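Local coordinates for acidocalcisomal pyrophosphatase (Trypanosoma cruzi, PDB 5CUX), which probably hydrolyses inorganic pyrophosphate to phosphate with the help of magnesium, as a soluble family I pyrophosphatase of the acidocalcisome, at residues N77-I82 with V168-I173; R114-G119 with R221-C226. One frame throughout, in Å; residues are numbered along the deposited sequence.

Overall arrangement
Both contacts belong to the pyrophosphatase part of a longer protein. Their centres lie about 25 Å apart and their nearest atoms about 11 Å; their segments alternate in sequence. Contact 1, about 7 Å from the centre of the chain, joins two strands of the central sheet and borders one pyrophosphate through Asn77 and Arg78. Contact 2, about 22 Å from that centre, packs two segments beside a second pyrophosphate. Strand 165-178 links them, supplying 168-173 to contact 1 and touching Tyr223 with its far end. Asp183, which binds magnesium in another structure of this protein, though none is bound to this chain, lies about 6 Å from Tyr223 between side chains, consistent with an active site there.

Contact 1: residues N77-I82 with V168-I173; sequences NRYNFI and VKVLGI. With POP (pyrophosphate 2-), chain C.
The carboxamide of Asn77 docks on the backbone of Val170 with both ends: Val170 N gives a hydrogen bond to Asn77 OD1 (2.8 Å), and Asn77 ND2 gives one to Val170 O (2.9 Å). The second is nearly straight, 174° at the hydrogen, and uses a lone pair of the carbonyl while staying in the plane of the amide, so the two bonds together fix the rotation of that group. With CG anti to the backbone N (chi1 -173°), the amide lies alongside the edge of 168-173 and takes both polar groups of Val170, as a further strand residue would. Two residues on, Tyr79 and Val168 form an antiparallel hydrogen-bonded pair, Tyr79 N to Val168 O at 2.9 Å and Val168 N to Tyr79 O at 2.8 Å. Apolar contacts flank this bridge: Val170 CG2 meets Tyr79 CD1 at 3.5 Å, and Val168 CG1 meets Phe81 CB at 3.5 Å. Asn77 N donates to the bridging O of the pyrophosphate (3.1 Å), while Arg78 NH1 bonds His191 of the same pocket. The short segments, sharing this single bridge, run at 99° to each other; helix 243-262 touches Asn77 and Tyr79 through Met247, and strand 181-190 packs on Val168 and Val170.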
ATOM      1  N   ASN A  77       5.259 -14.858  13.244  1.00 50.49           N
ATOM      2  CA  ASN A  77       5.799 -13.613  13.735  1.00 47.37           C
ATOM      3  C   ASN A  77       4.683 -12.588  13.943  1.00 47.95           C
ATOM      4  O   ASN A  77       4.578 -11.670  13.159  1.00 48.78           O
ATOM      5  CB  ASN A  77       6.811 -13.085  12.741  1.00 45.58           C
ATOM      6  CG  ASN A  77       7.553 -11.871  13.253  1.00 47.72           C
ATOM      7  OD1 ASN A  77       7.102 -11.235  14.214  1.00 48.68           O
ATOM      8  ND2 ASN A  77       8.692 -11.528  12.617  1.00 42.99           N
ATOM      9  N   ARG A  78       3.818 -12.765  14.948  1.00 48.46           N
ATOM     10  CA  ARG A  78       2.749 -11.800  15.262  1.00 48.46           C
ATOM     11  C   ARG A  78       2.738 -11.768  16.771  1.00 46.45           C
ATOM     12  O   ARG A  78       2.272 -12.695  17.406  1.00 47.12           O
ATOM     13  CB  ARG A  78       1.344 -12.224  14.733  1.00 51.97           C
ATOM     14  CG  ARG A  78       0.838 -11.420  13.477  1.00 59.51           C
ATOM     15  CD  ARG A  78      -0.505 -11.894  12.678  1.00 65.66           C
ATOM     16  NE  ARG A  78      -0.762 -11.012  11.492  1.00 70.26           N
ATOM     17  CZ  ARG A  78      -1.753 -11.085  10.571  1.00 72.15           C
ATOM     18  NH1 ARG A  78      -1.806 -10.183   9.577  1.00 70.96           N
ATOM     19  NH2 ARG A  78      -2.691 -12.033  10.602  1.00 72.78           N
ATOM     20  N   TYR A  79       3.313 -10.727  17.354  1.00 45.68           N
ATOM     21  CA  TYR A  79       3.322 -10.583  18.815  1.00 45.81           C
ATOM     22  C   TYR A  79       2.388  -9.470  19.256  1.00 47.19           C
ATOM     23  O   TYR A  79       2.053  -8.596  18.433  1.00 49.21           O
ATOM     24  CB  TYR A  79       4.690 -10.205  19.301  1.00 42.54           C
ATOM     25  CG  TYR A  79       5.729 -11.232  19.034  1.00 42.07           C
ATOM     26  CD1 TYR A  79       6.294 -11.362  17.775  1.00 40.73           C
ATOM     27  CD2 TYR A  79       6.179 -12.076  20.063  1.00 40.32           C
ATOM     28  CE1 TYR A  79       7.286 -12.305  17.550  1.00 40.54           C
ATOM     29  CE2 TYR A  79       7.168 -13.007  19.844  1.00 38.42           C
ATOM     30  CZ  TYR A  79       7.714 -13.116  18.597  1.00 40.27           C
ATOM     31  OH  TYR A  79       8.726 -14.013  18.401  1.00 43.44           O
ATOM     32  N   ASN A  80       1.950  -9.485  20.522  1.00 46.59           N
ATOM     33  CA  ASN A  80       1.114  -8.379  21.004  1.00 45.99           C
ATOM     34  C   ASN A  80       2.055  -7.282  21.559  1.00 46.34           C
ATOM     35  O   ASN A  80       3.123  -7.562  22.112  1.00 45.58           O
ATOM     36  CB  ASN A  80       0.092  -8.811  22.066  1.00 44.34           C
ATOM     37  CG  ASN A  80      -1.264  -9.241  21.454  1.00 46.05           C
ATOM     38  OD1 ASN A  80      -1.848  -8.546  20.619  1.00 47.11           O
ATOM     39  ND2 ASN A  80      -1.778 -10.390  21.894  1.00 45.97           N
ATOM     40  N   PHE A  81       1.659  -6.032  21.348  1.00 46.12           N
ATOM     41  CA  PHE A  81       2.421  -4.876  21.783  1.00 47.22           C
ATOM     42  C   PHE A  81       1.483  -3.910  22.533  1.00 47.98           C
ATOM     43  O   PHE A  81       0.367  -3.607  22.055  1.00 46.89           O
ATOM     44  CB  PHE A  81       3.016  -4.208  20.554  1.00 47.08           C
ATOM     45  CG  PHE A  81       3.519  -2.815  20.785  1.00 46.83           C
ATOM     46  CD1 PHE A  81       4.806  -2.595  21.251  1.00 46.38           C
ATOM     47  CD2 PHE A  81       2.725  -1.715  20.438  1.00 47.13           C
ATOM     48  CE1 PHE A  81       5.310  -1.301  21.360  1.00 47.00           C
ATOM     49  CE2 PHE A  81       3.204  -0.420  20.539  1.00 46.85           C
ATOM     50  CZ  PHE A  81       4.506  -0.207  21.000  1.00 46.68           C
ATOM     51  N   ILE A  82       1.929  -3.479  23.718  1.00 48.05           N
ATOM     52  CA  ILE A  82       1.192  -2.550  24.566  1.00 49.20           C
ATOM     53  C   ILE A  82       1.866  -1.187  24.465  1.00 50.78           C
ATOM     54  O   ILE A  82       3.063  -1.048  24.847  1.00 51.08           O
ATOM     55  CB  ILE A  82       1.248  -2.941  26.050  1.00 49.65           C
ATOM     56  CG1 ILE A  82       0.610  -4.311  26.269  1.00 49.91           C
ATOM     57  CG2 ILE A  82       0.507  -1.909  26.878  1.00 47.42           C
ATOM     58  CD1 ILE A  82       1.052  -4.974  27.588  1.00 49.87           C
ATOM     59  N   VAL A 168       2.022  -6.906  16.256  1.00 38.55           N
ATOM     60  CA  VAL A 168       3.136  -6.311  15.549  1.00 38.48           C
ATOM     61  C   VAL A 168       4.040  -7.396  15.058  1.00 39.56           C
ATOM     62  O   VAL A 168       4.008  -8.479  15.595  1.00 43.58           O
ATOM     63  CB  VAL A 168       3.964  -5.410  16.469  1.00 38.33           C
ATOM     64  CG1 VAL A 168       3.057  -4.302  17.083  1.00 36.98           C
ATOM     65  CG2 VAL A 168       4.662  -6.250  17.536  1.00 35.78           C
ATOM     66  N   LYS A 169       4.853  -7.118  14.055  1.00 39.33           N
ATOM     67  CA  LYS A 169       5.787  -8.093  13.536  1.00 40.07           C
ATOM     68  C   LYS A 169       7.162  -7.701  14.100  1.00 41.52           C
ATOM     69  O   LYS A 169       7.557  -6.537  14.022  1.00 44.30           O
ATOM     70  CB  LYS A 169       5.740  -8.008  12.021  1.00 41.01           C
ATOM     71  CG  LYS A 169       6.806  -8.755  11.234  1.00 43.61           C
ATOM     72  CD  LYS A 169       6.555  -8.453   9.769  1.00 44.17           C
ATOM     73  CE  LYS A 169       7.525  -9.135   8.850  1.00 45.25           C
ATOM     74  NZ  LYS A 169       7.020  -8.985   7.433  1.00 48.18           N
ATOM     75  N   VAL A 170       7.889  -8.634  14.698  1.00 40.17           N
ATOM     76  CA  VAL A 170       9.196  -8.306  15.251  1.00 38.08           C
ATOM     77  C   VAL A 170      10.257  -8.307  14.137  1.00 40.27           C
ATOM     78  O   VAL A 170      10.336  -9.256  13.356  1.00 41.78           O
ATOM     79  CB  VAL A 170       9.554  -9.289  16.342  1.00 36.20           C
ATOM     80  CG1 VAL A 170      11.024  -9.323  16.561  1.00 36.79           C
ATOM     81  CG2 VAL A 170       8.836  -8.915  17.614  1.00 34.39           C
ATOM     82  N   LEU A 171      11.069  -7.243  14.075  1.00 40.52           N
ATOM     83  CA  LEU A 171      12.083  -7.054  13.042  1.00 39.26           C
ATOM     84  C   LEU A 171      13.507  -7.019  13.480  1.00 39.96           C
ATOM     85  O   LEU A 171      14.387  -7.114  12.619  1.00 42.20           O
ATOM     86  CB  LEU A 171      11.869  -5.741  12.290  1.00 36.97           C
ATOM     87  CG  LEU A 171      10.516  -5.522  11.676  1.00 38.41           C
ATOM     88  CD1 LEU A 171      10.267  -4.050  11.445  1.00 39.85           C
ATOM     89  CD2 LEU A 171      10.450  -6.284  10.388  1.00 38.64           C
ATOM     90  N   GLY A 172      13.783  -6.844  14.766  1.00 38.93           N
ATOM     91  CA  GLY A 172      15.186  -6.775  15.167  1.00 38.41           C
ATOM     92  C   GLY A 172      15.303  -6.282  16.597  1.00 41.60           C
ATOM     93  O   GLY A 172      14.273  -6.098  17.305  1.00 41.46           O
ATOM     94  N   ILE A 173      16.528  -6.018  17.050  1.00 40.83           N
ATOM     95  CA  ILE A 173      16.636  -5.596  18.427  1.00 41.92           C
ATOM     96  C   ILE A 173      17.897  -4.797  18.672  1.00 43.55           C
ATOM     97  O   ILE A 173      18.872  -4.927  17.926  1.00 44.81           O
ATOM     98  CB  ILE A 173      16.539  -6.855  19.313  1.00 41.15           C
ATOM     99  CG1 ILE A 173      16.392  -6.508  20.776  1.00 41.25           C
ATOM    100  CG2 ILE A 173      17.723  -7.700  19.101  1.00 40.26           C
ATOM    101  CD1 ILE A 173      16.147  -7.751  21.640  1.00 40.72           C
TER
HETATM  102  P1  POP C 801       2.848 -14.724  10.440  1.00101.26           P
HETATM  103  O1  POP C 801       3.223 -15.862   9.468  1.00101.56           O
HETATM  104  O2  POP C 801       1.599 -13.981   9.917  1.00100.57           O
HETATM  105  O3  POP C 801       4.028 -13.729  10.470  1.00100.04           O
HETATM  106  O   POP C 801       2.581 -15.337  11.843  1.00 95.57           O
HETATM  107  P2  POP C 801       1.217 -15.896  12.319  1.00 89.02           P
HETATM  108  O4  POP C 801       0.970 -17.295  11.735  1.00 90.97           O
HETATM  109  O5  POP C 801       0.076 -14.951  11.898  1.00 90.79           O
HETATM  110  O6  POP C 801       1.210 -16.029  13.850  1.00 90.19           O

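Contact 2: residues R114-G119 with R221-C226; sequences RFYKHG and RVYKIC. With POP (pyrophosphate 2-), chain D; PO4 (phosphate ion), chain G.
Tyr223 OH donates a hydrogen bond to O1 of the pyrophosphate (2.5 Å), that oxygen lying at the edge of the tyrosine ring, near its plane. In this pocket of the family I pyrophosphatase fold, Arg114 of the loop 114-119 and Tyr223 and Lys224 of segment 221-226, which starts on helix 212-222, line the site with Lys92 and Asp178. Lys224 NZ bonds O2 of a phosphate ion, probably from the crystallisation liquor, at 2.6 Å and forms a salt bridge with Asp179. Arg114 NH2 stays 3.6 Å from pyrophosphate O6 and is salt-bridged to Asp107. The His118 imidazole offers a face to Tyr223 CA, a CH-pi contact 4.2 Å from the ring centroid and 27° off its normal, while His118 NE2 lies 3.5 Å from Val222 CG2. Tyr116 and Tyr223 meet obliquely, CE1 of the former 4.2 Å from CE2 of the latter, and Trp219 contacts both of these rings and that of His118. Beyond them, Cys226 has SG between its backbone N and carbonyl carbon (chi1 83°), which turns the sulfur toward the loop and places Cys226 SG 3.5 Å from Lys117 CG.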
ATOM      1  N   ARG A 114       6.711  12.571  35.287  1.00 79.74           N
ATOM      2  CA  ARG A 114       7.842  12.663  34.352  1.00 77.63           C
ATOM      3  C   ARG A 114       7.467  12.878  32.881  1.00 73.90           C
ATOM      4  O   ARG A 114       6.408  12.417  32.425  1.00 73.06           O
ATOM      5  CB  ARG A 114       8.723  11.416  34.466  1.00 81.22           C
ATOM      6  CG  ARG A 114       9.944  11.481  33.543  1.00 88.20           C
ATOM      7  CD  ARG A 114      11.284  11.314  34.298  1.00 94.24           C
ATOM      8  NE  ARG A 114      11.517   9.927  34.728  1.00 99.00           N
ATOM      9  CZ  ARG A 114      12.555   9.511  35.462  1.00100.56           C
ATOM     10  NH1 ARG A 114      13.481  10.383  35.872  1.00100.81           N
ATOM     11  NH2 ARG A 114      12.674   8.212  35.765  1.00100.18           N
ATOM     12  N   PHE A 115       8.349  13.588  32.169  1.00 68.87           N
ATOM     13  CA  PHE A 115       8.216  13.927  30.748  1.00 65.09           C
ATOM     14  C   PHE A 115       9.647  13.924  30.227  1.00 64.75           C
ATOM     15  O   PHE A 115      10.568  14.222  30.980  1.00 64.69           O
ATOM     16  CB  PHE A 115       7.639  15.344  30.541  1.00 61.99           C
ATOM     17  CG  PHE A 115       6.172  15.496  30.900  1.00 60.28           C
ATOM     18  CD1 PHE A 115       5.744  15.486  32.233  1.00 58.74           C
ATOM     19  CD2 PHE A 115       5.200  15.599  29.894  1.00 58.93           C
ATOM     20  CE1 PHE A 115       4.356  15.564  32.559  1.00 57.79           C
ATOM     21  CE2 PHE A 115       3.806  15.679  30.209  1.00 57.37           C
ATOM     22  CZ  PHE A 115       3.387  15.657  31.543  1.00 56.19           C
ATOM     23  N   TYR A 116       9.857  13.589  28.953  1.00 64.24           N
ATOM     24  CA  TYR A 116      11.218  13.576  28.410  1.00 63.77           C
ATOM     25  C   TYR A 116      11.627  15.001  28.104  1.00 63.75           C
ATOM     26  O   TYR A 116      10.935  15.714  27.390  1.00 64.02           O
ATOM     27  CB  TYR A 116      11.329  12.761  27.104  1.00 63.88           C
ATOM     28  CG  TYR A 116      11.139  11.267  27.222  1.00 63.07           C
ATOM     29  CD1 TYR A 116      11.976  10.485  28.026  1.00 62.51           C
ATOM     30  CD2 TYR A 116      10.069  10.646  26.587  1.00 63.12           C
ATOM     31  CE1 TYR A 116      11.734   9.136  28.199  1.00 61.56           C
ATOM     32  CE2 TYR A 116       9.818   9.311  26.756  1.00 61.87           C
ATOM     33  CZ  TYR A 116      10.639   8.568  27.563  1.00 62.21           C
ATOM     34  OH  TYR A 116      10.287   7.273  27.787  1.00 62.58           O
ATOM     35  N   LYS A 117      12.760  15.412  28.640  1.00 63.76           N
ATOM     36  CA  LYS A 117      13.280  16.761  28.441  1.00 63.89           C
ATOM     37  C   LYS A 117      13.817  16.885  26.989  1.00 62.93           C
ATOM     38  O   LYS A 117      13.507  17.839  26.274  1.00 63.61           O
ATOM     39  CB  LYS A 117      14.365  16.989  29.528  1.00 66.02           C
ATOM     40  CG  LYS A 117      15.172  18.306  29.589  1.00 70.79           C
ATOM     41  CD  LYS A 117      14.476  19.487  30.324  1.00 74.95           C
ATOM     42  CE  LYS A 117      13.672  19.087  31.598  1.00 76.70           C
ATOM     43  NZ  LYS A 117      12.250  18.633  31.308  1.00 77.34           N
ATOM     44  N   HIS A 118      14.571  15.883  26.547  1.00 61.19           N
ATOM     45  CA  HIS A 118      15.185  15.843  25.211  1.00 58.98           C
ATOM     46  C   HIS A 118      14.283  16.072  23.992  1.00 56.88           C
ATOM     47  O   HIS A 118      14.725  16.618  22.989  1.00 56.24           O
ATOM     48  CB  HIS A 118      15.892  14.496  25.048  1.00 59.90           C
ATOM     49  CG  HIS A 118      16.668  14.354  23.774  1.00 60.26           C
ATOM     50  ND1 HIS A 118      17.718  15.186  23.443  1.00 60.58           N
ATOM     51  CD2 HIS A 118      16.617  13.409  22.803  1.00 59.82           C
ATOM     52  CE1 HIS A 118      18.285  14.751  22.329  1.00 61.30           C
ATOM     53  NE2 HIS A 118      17.638  13.674  21.922  1.00 59.86           N
ATOM     54  N   GLY A 119      13.042  15.620  24.062  1.00 54.30           N
ATOM     55  CA  GLY A 119      12.143  15.782  22.948  1.00 53.58           C
ATOM     56  C   GLY A 119      11.011  14.788  23.095  1.00 54.43           C
ATOM     57  O   GLY A 119      10.795  14.253  24.176  1.00 53.62           O
ATOM     58  N   ARG A 221      20.604   6.850  22.601  1.00 48.75           N
ATOM     59  CA  ARG A 221      21.955   7.103  23.051  1.00 48.60           C
ATOM     60  C   ARG A 221      22.172   8.441  23.785  1.00 49.70           C
ATOM     61  O   ARG A 221      23.164   8.601  24.503  1.00 50.58           O
ATOM     62  CB  ARG A 221      22.923   7.098  21.874  1.00 46.64           C
ATOM     63  CG  ARG A 221      24.264   7.521  22.306  1.00 44.62           C
ATOM     64  CD  ARG A 221      25.246   7.325  21.256  1.00 49.83           C
ATOM     65  NE  ARG A 221      25.288   8.454  20.352  1.00 56.25           N
ATOM     66  CZ  ARG A 221      25.632   9.694  20.709  1.00 60.48           C
ATOM     67  NH1 ARG A 221      25.975   9.982  21.962  1.00 62.48           N
ATOM     68  NH2 ARG A 221      25.612  10.670  19.810  1.00 62.01           N
ATOM     69  N   VAL A 222      21.282   9.419  23.624  1.00 49.02           N
ATOM     70  CA  VAL A 222      21.582  10.719  24.237  1.00 48.20           C
ATOM     71  C   VAL A 222      20.462  11.328  25.052  1.00 49.54           C
ATOM     72  O   VAL A 222      20.661  12.315  25.754  1.00 49.81           O
ATOM     73  CB  VAL A 222      21.985  11.785  23.137  1.00 45.87           C
ATOM     74  CG1 VAL A 222      23.104  11.284  22.220  1.00 40.26           C
ATOM     75  CG2 VAL A 222      20.743  12.159  22.307  1.00 45.57           C
ATOM     76  N   TYR A 223      19.283  10.746  24.965  1.00 50.30           N
ATOM     77  CA  TYR A 223      18.164  11.315  25.663  1.00 52.07           C
ATOM     78  C   TYR A 223      18.347  11.621  27.136  1.00 54.42           C
ATOM     79  O   TYR A 223      17.589  12.404  27.700  1.00 56.99           O
ATOM     80  CB  TYR A 223      16.934  10.453  25.465  1.00 51.15           C
ATOM     81  CG  TYR A 223      16.850   9.241  26.343  1.00 50.57           C
ATOM     82  CD1 TYR A 223      17.630   8.106  26.098  1.00 50.18           C
ATOM     83  CD2 TYR A 223      15.937   9.208  27.397  1.00 50.11           C
ATOM     84  CE1 TYR A 223      17.492   6.970  26.892  1.00 50.01           C
ATOM     85  CE2 TYR A 223      15.785   8.089  28.186  1.00 50.22           C
ATOM     86  CZ  TYR A 223      16.560   6.982  27.936  1.00 50.02           C
ATOM     87  OH  TYR A 223      16.410   5.926  28.764  1.00 49.37           O
ATOM     88  N   LYS A 224      19.339  11.028  27.769  1.00 56.20           N
ATOM     89  CA  LYS A 224      19.569  11.292  29.179  1.00 57.17           C
ATOM     90  C   LYS A 224      20.567  12.442  29.455  1.00 57.64           C
ATOM     91  O   LYS A 224      20.533  13.048  30.522  1.00 57.43           O
ATOM     92  CB  LYS A 224      20.051  10.014  29.850  1.00 58.15           C
ATOM     93  CG  LYS A 224      18.937   9.226  30.475  1.00 60.27           C
ATOM     94  CD  LYS A 224      19.476   7.939  31.056  1.00 62.22           C
ATOM     95  CE  LYS A 224      18.445   7.244  31.933  1.00 62.08           C
ATOM     96  NZ  LYS A 224      18.978   5.944  32.466  1.00 62.68           N
ATOM     97  N   ILE A 225      21.460  12.727  28.510  1.00 57.88           N
ATOM     98  CA  ILE A 225      22.444  13.794  28.670  1.00 58.87           C
ATOM     99  C   ILE A 225      21.841  15.127  29.115  1.00 62.12           C
ATOM    100  O   ILE A 225      22.241  15.722  30.118  1.00 61.81           O
ATOM    101  CB  ILE A 225      23.182  14.052  27.371  1.00 56.06           C
ATOM    102  CG1 ILE A 225      23.909  12.783  26.935  1.00 53.76           C
ATOM    103  CG2 ILE A 225      24.118  15.202  27.556  1.00 53.64           C
ATOM    104  CD1 ILE A 225      24.561  12.850  25.604  1.00 50.32           C
ATOM    105  N   CYS A 226      20.861  15.592  28.364  1.00 65.71           N
ATOM    106  CA  CYS A 226      20.226  16.852  28.690  1.00 69.08           C
ATOM    107  C   CYS A 226      19.658  16.888  30.106  1.00 70.46           C
ATOM    108  O   CYS A 226      19.596  17.942  30.723  1.00 72.55           O
ATOM    109  CB  CYS A 226      19.110  17.161  27.691  1.00 68.61           C
ATOM    110  SG  CYS A 226      17.626  16.322  28.129  1.00 71.10           S
TER
HETATM  111  P1  POP D 802      15.019   5.630  32.008  1.00107.08           P
HETATM  112  O1  POP D 802      14.745   6.274  30.637  1.00108.35           O
HETATM  113  O2  POP D 802      14.611   6.618  33.115  1.00108.30           O
HETATM  114  O3  POP D 802      16.509   5.276  32.142  1.00107.20           O
HETATM  115  O   POP D 802      14.207   4.332  32.133  1.00111.12           O
HETATM  116  P2  POP D 802      13.110   4.235  33.206  1.00115.13           P
HETATM  117  O4  POP D 802      11.809   4.868  32.669  1.00116.36           O
HETATM  118  O5  POP D 802      12.854   2.752  33.547  1.00114.17           O
HETATM  119  O6  POP D 802      13.567   4.991  34.472  1.00115.40           O
HETATM  120  P   PO4 G 805      17.440   7.173  35.668  1.00115.28           P
HETATM  121  O1  PO4 G 805      16.409   7.972  34.922  1.00113.55           O
HETATM  122  O2  PO4 G 805      18.656   6.983  34.822  1.00113.18           O
HETATM  123  O3  PO4 G 805      16.863   5.845  36.028  1.00114.29           O
HETATM  124  O4  PO4 G 805      17.829   7.895  36.911  1.00115.02           O